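Local coordinates for Non-structural protein 3 (Porcine deltacoronavirus, PDB 6LN0), which joins a macro domain to a coronavirus papain-like peptidase domain, and so probably recognises ADP-ribose-like ligands and cleaves the viral polyprotein, at residues A379-K393 / D412-F424. Numbering follows the deposited sequence.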
loop_
_atom_site.group_PDB
_atom_site.type_symbol
_atom_site.label_atom_id
_atom_site.label_comp_id
_atom_site.label_asym_id
_atom_site.label_seq_id
_atom_site.Cartn_x
_atom_site.Cartn_y
_atom_site.Cartn_z
ATOM N N ALA A 379 34.487 -3.303 19.048
ATOM C CA ALA A 379 33.992 -2.814 20.325
ATOM C C ALA A 379 33.434 -1.420 20.123
ATOM O O ALA A 379 33.977 -0.642 19.335
ATOM C CB ALA A 379 35.104 -2.781 21.385
ATOM N N ILE A 380 32.341 -1.110 20.808
ATOM C CA ILE A 380 31.742 0.212 20.719
ATOM C C ILE A 380 31.606 0.767 22.121
ATOM O O ILE A 380 31.321 0.038 23.077
ATOM C CB ILE A 380 30.374 0.248 19.984
ATOM C CG1 ILE A 380 29.387 -0.766 20.544
ATOM C CG2 ILE A 380 30.550 0.090 18.473
ATOM C CD1 ILE A 380 27.933 -0.488 20.068
ATOM N N GLY A 381 31.826 2.068 22.225
ATOM C CA GLY A 381 31.746 2.805 23.468
ATOM C C GLY A 381 32.167 4.219 23.153
ATOM O O GLY A 381 32.316 4.575 21.985
ATOM N N THR A 382 32.399 5.029 24.179
ATOM C CA THR A 382 33.008 6.334 23.937
ATOM C C THR A 382 34.133 6.600 24.923
ATOM O O THR A 382 33.917 6.532 26.134
ATOM C CB THR A 382 31.985 7.450 24.037
ATOM O OG1 THR A 382 30.857 7.097 23.248
ATOM C CG2 THR A 382 32.603 8.752 23.515
ATOM N N SER A 383 35.316 6.918 24.404
ATOM C CA SER A 383 36.410 7.440 25.218
ATOM C C SER A 383 37.212 8.469 24.437
ATOM O O SER A 383 37.260 8.446 23.204
ATOM C CB SER A 383 37.371 6.349 25.698
ATOM O OG SER A 383 38.287 6.868 26.672
ATOM N N ALA A 384 37.881 9.343 25.190
ATOM C CA ALA A 384 38.744 10.371 24.634
ATOM C C ALA A 384 40.138 9.866 24.290
ATOM O O ALA A 384 40.915 10.619 23.698
ATOM C CB ALA A 384 38.842 11.533 25.620
ATOM N N ASP A 385 40.477 8.625 24.630
ATOM C CA ASP A 385 41.833 8.141 24.403
ATOM C C ASP A 385 42.072 7.897 22.919
ATOM O O ASP A 385 41.155 7.941 22.096
ATOM C CB ASP A 385 42.092 6.858 25.190
ATOM C CG ASP A 385 41.769 7.010 26.663
ATOM O OD1 ASP A 385 41.039 7.966 27.015
ATOM O OD2 ASP A 385 42.222 6.176 27.472
ATOM N N GLU A 386 43.318 7.615 22.580
ATOM C CA GLU A 386 43.549 7.488 21.155
ATOM C C GLU A 386 43.688 6.027 20.757
ATOM O O GLU A 386 44.294 5.230 21.486
ATOM C CB GLU A 386 44.802 8.262 20.708
ATOM C CG GLU A 386 44.575 9.778 20.557
ATOM C CD GLU A 386 44.300 10.210 19.114
ATOM O OE1 GLU A 386 44.463 9.368 18.197
ATOM O OE2 GLU A 386 43.906 11.388 18.899
ATOM N N PRO A 387 43.140 5.656 19.613
ATOM C CA PRO A 387 43.236 4.273 19.159
ATOM C C PRO A 387 44.538 4.024 18.420
ATOM O O PRO A 387 45.154 4.935 17.871
ATOM C CB PRO A 387 42.046 4.158 18.204
ATOM C CG PRO A 387 42.023 5.524 17.558
ATOM C CD PRO A 387 42.383 6.494 18.669
ATOM N N THR A 388 44.931 2.749 18.382
ATOM C CA THR A 388 46.122 2.310 17.663
ATOM C C THR A 388 45.801 1.328 16.542
ATOM O O THR A 388 46.720 0.693 16.006
ATOM C CB THR A 388 47.127 1.669 18.625
ATOM O OG1 THR A 388 46.635 0.388 19.028
ATOM C CG2 THR A 388 47.342 2.541 19.863
ATOM N N GLY A 389 44.528 1.176 16.186
ATOM C CA GLY A 389 44.125 0.372 15.055
ATOM C C GLY A 389 42.909 0.991 14.397
ATOM O O GLY A 389 42.508 2.105 14.749
ATOM N N PRO A 390 42.287 0.286 13.451
ATOM C CA PRO A 390 41.096 0.833 12.769
ATOM C C PRO A 390 40.023 1.260 13.759
ATOM O O PRO A 390 39.626 0.495 14.638
ATOM C CB PRO A 390 40.609 -0.330 11.897
ATOM C CG PRO A 390 41.781 -1.238 11.756
ATOM C CD PRO A 390 42.647 -1.061 12.979
ATOM N N ALA A 391 39.564 2.500 13.627
ATOM C CA ALA A 391 38.634 3.062 14.594
ATOM C C ALA A 391 37.691 4.037 13.898
ATOM O O ALA A 391 37.794 4.300 12.694
ATOM C CB ALA A 391 39.374 3.759 15.738
ATOM N N ILE A 392 36.754 4.567 14.675
ATOM C CA ILE A 392 35.868 5.626 14.223
ATOM C C ILE A 392 35.916 6.735 15.261
ATOM O O ILE A 392 35.825 6.477 16.465
ATOM C CB ILE A 392 34.422 5.123 14.009
ATOM C CG1 ILE A 392 34.374 4.132 12.829
ATOM C CG2 ILE A 392 33.519 6.282 13.748
ATOM C CD1 ILE A 392 32.969 3.582 12.484
ATOM N N LYS A 393 36.100 7.959 14.801
ATOM C CA LYS A 393 36.077 9.114 15.680
ATOM C C LYS A 393 34.880 9.992 15.333
ATOM O O LYS A 393 34.457 10.082 14.171
ATOM C CB LYS A 393 37.387 9.921 15.593
ATOM C CG LYS A 393 38.638 9.200 16.119
ATOM C CD LYS A 393 39.617 10.172 16.753
ATOM C CE LYS A 393 41.049 9.960 16.249
ATOM N NZ LYS A 393 41.902 11.199 16.400
ATOM N N ASP A 412 41.975 15.646 11.844
ATOM C CA ASP A 412 42.937 15.124 12.808
ATOM C C ASP A 412 43.003 16.050 14.011
ATOM O O ASP A 412 44.066 16.504 14.447
ATOM C CB ASP A 412 44.314 14.921 12.176
ATOM C CG ASP A 412 45.290 14.224 13.118
ATOM O OD1 ASP A 412 44.966 13.107 13.596
ATOM O OD2 ASP A 412 46.372 14.803 13.379
ATOM N N THR A 413 41.833 16.373 14.540
ATOM C CA THR A 413 41.754 17.053 15.814
ATOM C C THR A 413 41.559 16.012 16.912
ATOM O O THR A 413 41.577 14.798 16.668
ATOM C CB THR A 413 40.626 18.084 15.800
ATOM O OG1 THR A 413 40.350 18.513 17.139
ATOM C CG2 THR A 413 39.370 17.478 15.188
ATOM N N LYS A 414 41.392 16.491 18.143
ATOM C CA LYS A 414 41.033 15.612 19.244
ATOM C C LYS A 414 39.547 15.300 19.152
ATOM O O LYS A 414 38.715 16.199 18.974
ATOM C CB LYS A 414 41.377 16.233 20.603
ATOM C CG LYS A 414 40.462 17.366 21.058
ATOM C CD LYS A 414 40.321 17.418 22.575
ATOM C CE LYS A 414 40.435 18.864 23.064
ATOM N NZ LYS A 414 40.391 19.000 24.545
ATOM N N ALA A 415 39.224 14.018 19.234
ATOM C CA ALA A 415 37.852 13.576 19.083
ATOM C C ALA A 415 37.699 12.284 19.857
ATOM O O ALA A 415 38.636 11.491 19.960
ATOM C CB ALA A 415 37.484 13.362 17.611
ATOM N N ASN A 416 36.516 12.089 20.420
ATOM C CA ASN A 416 36.213 10.795 21.002
ATOM C C ASN A 416 36.310 9.709 19.937
ATOM O O ASN A 416 36.079 9.945 18.747
ATOM C CB ASN A 416 34.832 10.837 21.637
ATOM C CG ASN A 416 34.762 11.850 22.748
ATOM O OD1 ASN A 416 35.711 11.973 23.529
ATOM N ND2 ASN A 416 33.673 12.600 22.820
ATOM N N VAL A 417 36.727 8.531 20.352
ATOM C CA VAL A 417 36.616 7.345 19.508
ATOM C C VAL A 417 35.346 6.613 19.934
ATOM O O VAL A 417 35.008 6.592 21.131
ATOM C CB VAL A 417 37.878 6.461 19.614
ATOM C CG1 VAL A 417 37.987 5.855 20.977
ATOM C CG2 VAL A 417 37.852 5.361 18.565
ATOM N N VAL A 418 34.587 6.107 18.960
ATOM C CA VAL A 418 33.301 5.468 19.239
ATOM C C VAL A 418 33.202 4.038 18.732
ATOM O O VAL A 418 32.232 3.342 19.073
ATOM C CB VAL A 418 32.109 6.297 18.710
ATOM C CG1 VAL A 418 32.032 7.600 19.468
ATOM C CG2 VAL A 418 32.208 6.513 17.192
ATOM N N ALA A 419 34.177 3.556 17.978
ATOM C CA ALA A 419 34.230 2.140 17.654
ATOM C C ALA A 419 35.667 1.814 17.281
ATOM O O ALA A 419 36.348 2.646 16.682
ATOM C CB ALA A 419 33.275 1.789 16.502
ATOM N N THR A 420 36.109 0.606 17.628
ATOM C CA THR A 420 37.441 0.115 17.301
ATOM C C THR A 420 37.335 -1.338 16.872
ATOM O O THR A 420 36.478 -2.084 17.359
ATOM C CB THR A 420 38.413 0.206 18.496
ATOM O OG1 THR A 420 37.818 -0.415 19.639
ATOM C CG2 THR A 420 38.748 1.659 18.835
ATOM N N TYR A 421 38.208 -1.739 15.953
ATOM C CA TYR A 421 38.329 -3.134 15.550
ATOM C C TYR A 421 39.643 -3.706 16.068
ATOM O O TYR A 421 40.708 -3.125 15.849
ATOM C CB TYR A 421 38.264 -3.294 14.031
ATOM C CG TYR A 421 38.591 -4.699 13.619
ATOM C CD1 TYR A 421 37.699 -5.739 13.887
ATOM C CD2 TYR A 421 39.805 -5.010 13.016
ATOM C CE1 TYR A 421 37.993 -7.053 13.550
ATOM C CE2 TYR A 421 40.104 -6.320 12.672
ATOM C CZ TYR A 421 39.176 -7.336 12.939
ATOM O OH TYR A 421 39.436 -8.638 12.606
ATOM N N HIS A 422 39.564 -4.848 16.738
ATOM C CA HIS A 422 40.705 -5.505 17.363
ATOM C C HIS A 422 40.908 -6.857 16.687
ATOM O O HIS A 422 40.163 -7.803 16.948
ATOM C CB HIS A 422 40.478 -5.675 18.854
ATOM C CG HIS A 422 40.004 -4.434 19.550
ATOM N ND1 HIS A 422 40.853 -3.604 20.260
ATOM C CD2 HIS A 422 38.763 -3.904 19.685
ATOM C CE1 HIS A 422 40.156 -2.612 20.788
ATOM N NE2 HIS A 422 38.885 -2.772 20.456
ATOM N N ARG A 423 41.901 -6.964 15.812
ATOM C CA ARG A 423 42.247 -8.273 15.281
ATOM C C ARG A 423 42.910 -9.116 16.367
ATOM O O ARG A 423 43.475 -8.597 17.330
ATOM C CB ARG A 423 43.185 -8.140 14.086
ATOM C CG ARG A 423 44.597 -7.727 14.474
ATOM C CD ARG A 423 45.629 -8.495 13.659
ATOM N NE ARG A 423 45.184 -8.661 12.277
ATOM C CZ ARG A 423 45.628 -7.928 11.261
ATOM N NH1 ARG A 423 46.536 -6.979 11.476
ATOM N NH2 ARG A 423 45.162 -8.144 10.032
ATOM N N PHE A 424 42.844 -10.429 16.196
ATOM C CA PHE A 424 43.366 -11.386 17.170
ATOM C C PHE A 424 44.677 -11.971 16.641
ATOM O O PHE A 424 44.672 -12.956 15.899
ATOM C CB PHE A 424 42.341 -12.491 17.440
ATOM C CG PHE A 424 41.112 -12.017 18.145
ATOM C CD1 PHE A 424 41.123 -10.832 18.863
ATOM C CD2 PHE A 424 39.943 -12.752 18.096
ATOM C CE1 PHE A 424 39.978 -10.388 19.520
ATOM C CE2 PHE A 424 38.789 -12.308 18.747
ATOM C CZ PHE A 424 38.811 -11.130 19.459
#
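Strand 416-423 runs antiparallel between strands 379-383 and 391-393, at 159° to the first and 172° to the second, so that its backbone is hydrogen-bonded along both edges. Ala379 and Thr420 form a reciprocal pair on one edge, with Ala379 N 2.9 Å from Thr420 O, and Val417 N to Ser383 O closes the same edge further along. Between these lies a beta bulge, where the bonds from Gly381 N to Val418 O and Ser383 N to Val417 O are weak. On the other edge Tyr421 N reaches Pro390 O, Ile392 N reaches Ala419 O, and Val418 N returns to Ile392 O at 2.8 Å; a second bulge follows at Lys393.

Ala391, Val417 and Thr420 share one face, Ile392 and Ala419 the other. With Val417 CG1 between the backbone N and the carbonyl carbon (chi1 68°), CG2 falls anti to that N and lies 3.6 Å from the Ala391 methyl, which also meets Thr420 CG2 at 3.8 Å; Pro387 borders this apolar patch. Val418 turns CG2 obliquely across Ile392 CG2, 3.7 Å away, and these two residues pack on Pro313. The Thr382 and Asn416 side chains also cross, CG2 meeting CB at 3.6 Å. Lys393, bent in mid-chain, lays CD 3.9 Å from Ala415 CB before its NZ bridges to Glu386 OE2, on the syn side but well out of the carboxylate plane. His422 presents its ring edge to Ala379 CB and donates a weak bond from NE2 to Thr420 OG1, which also bonds to Tyr351.

Strand 416-423 thus inserts between two strands linked by a short loop, within an eight-stranded mixed sheet consistent with the C-terminal beta part of a papain-like protease. Backbone bonds satisfy polar main-chain atoms while apolar groups cover the faces; the buried Lys393 packs on Ala415 and Trp400, its charge probably stabilised by Glu386 and, at longer range, Asp412.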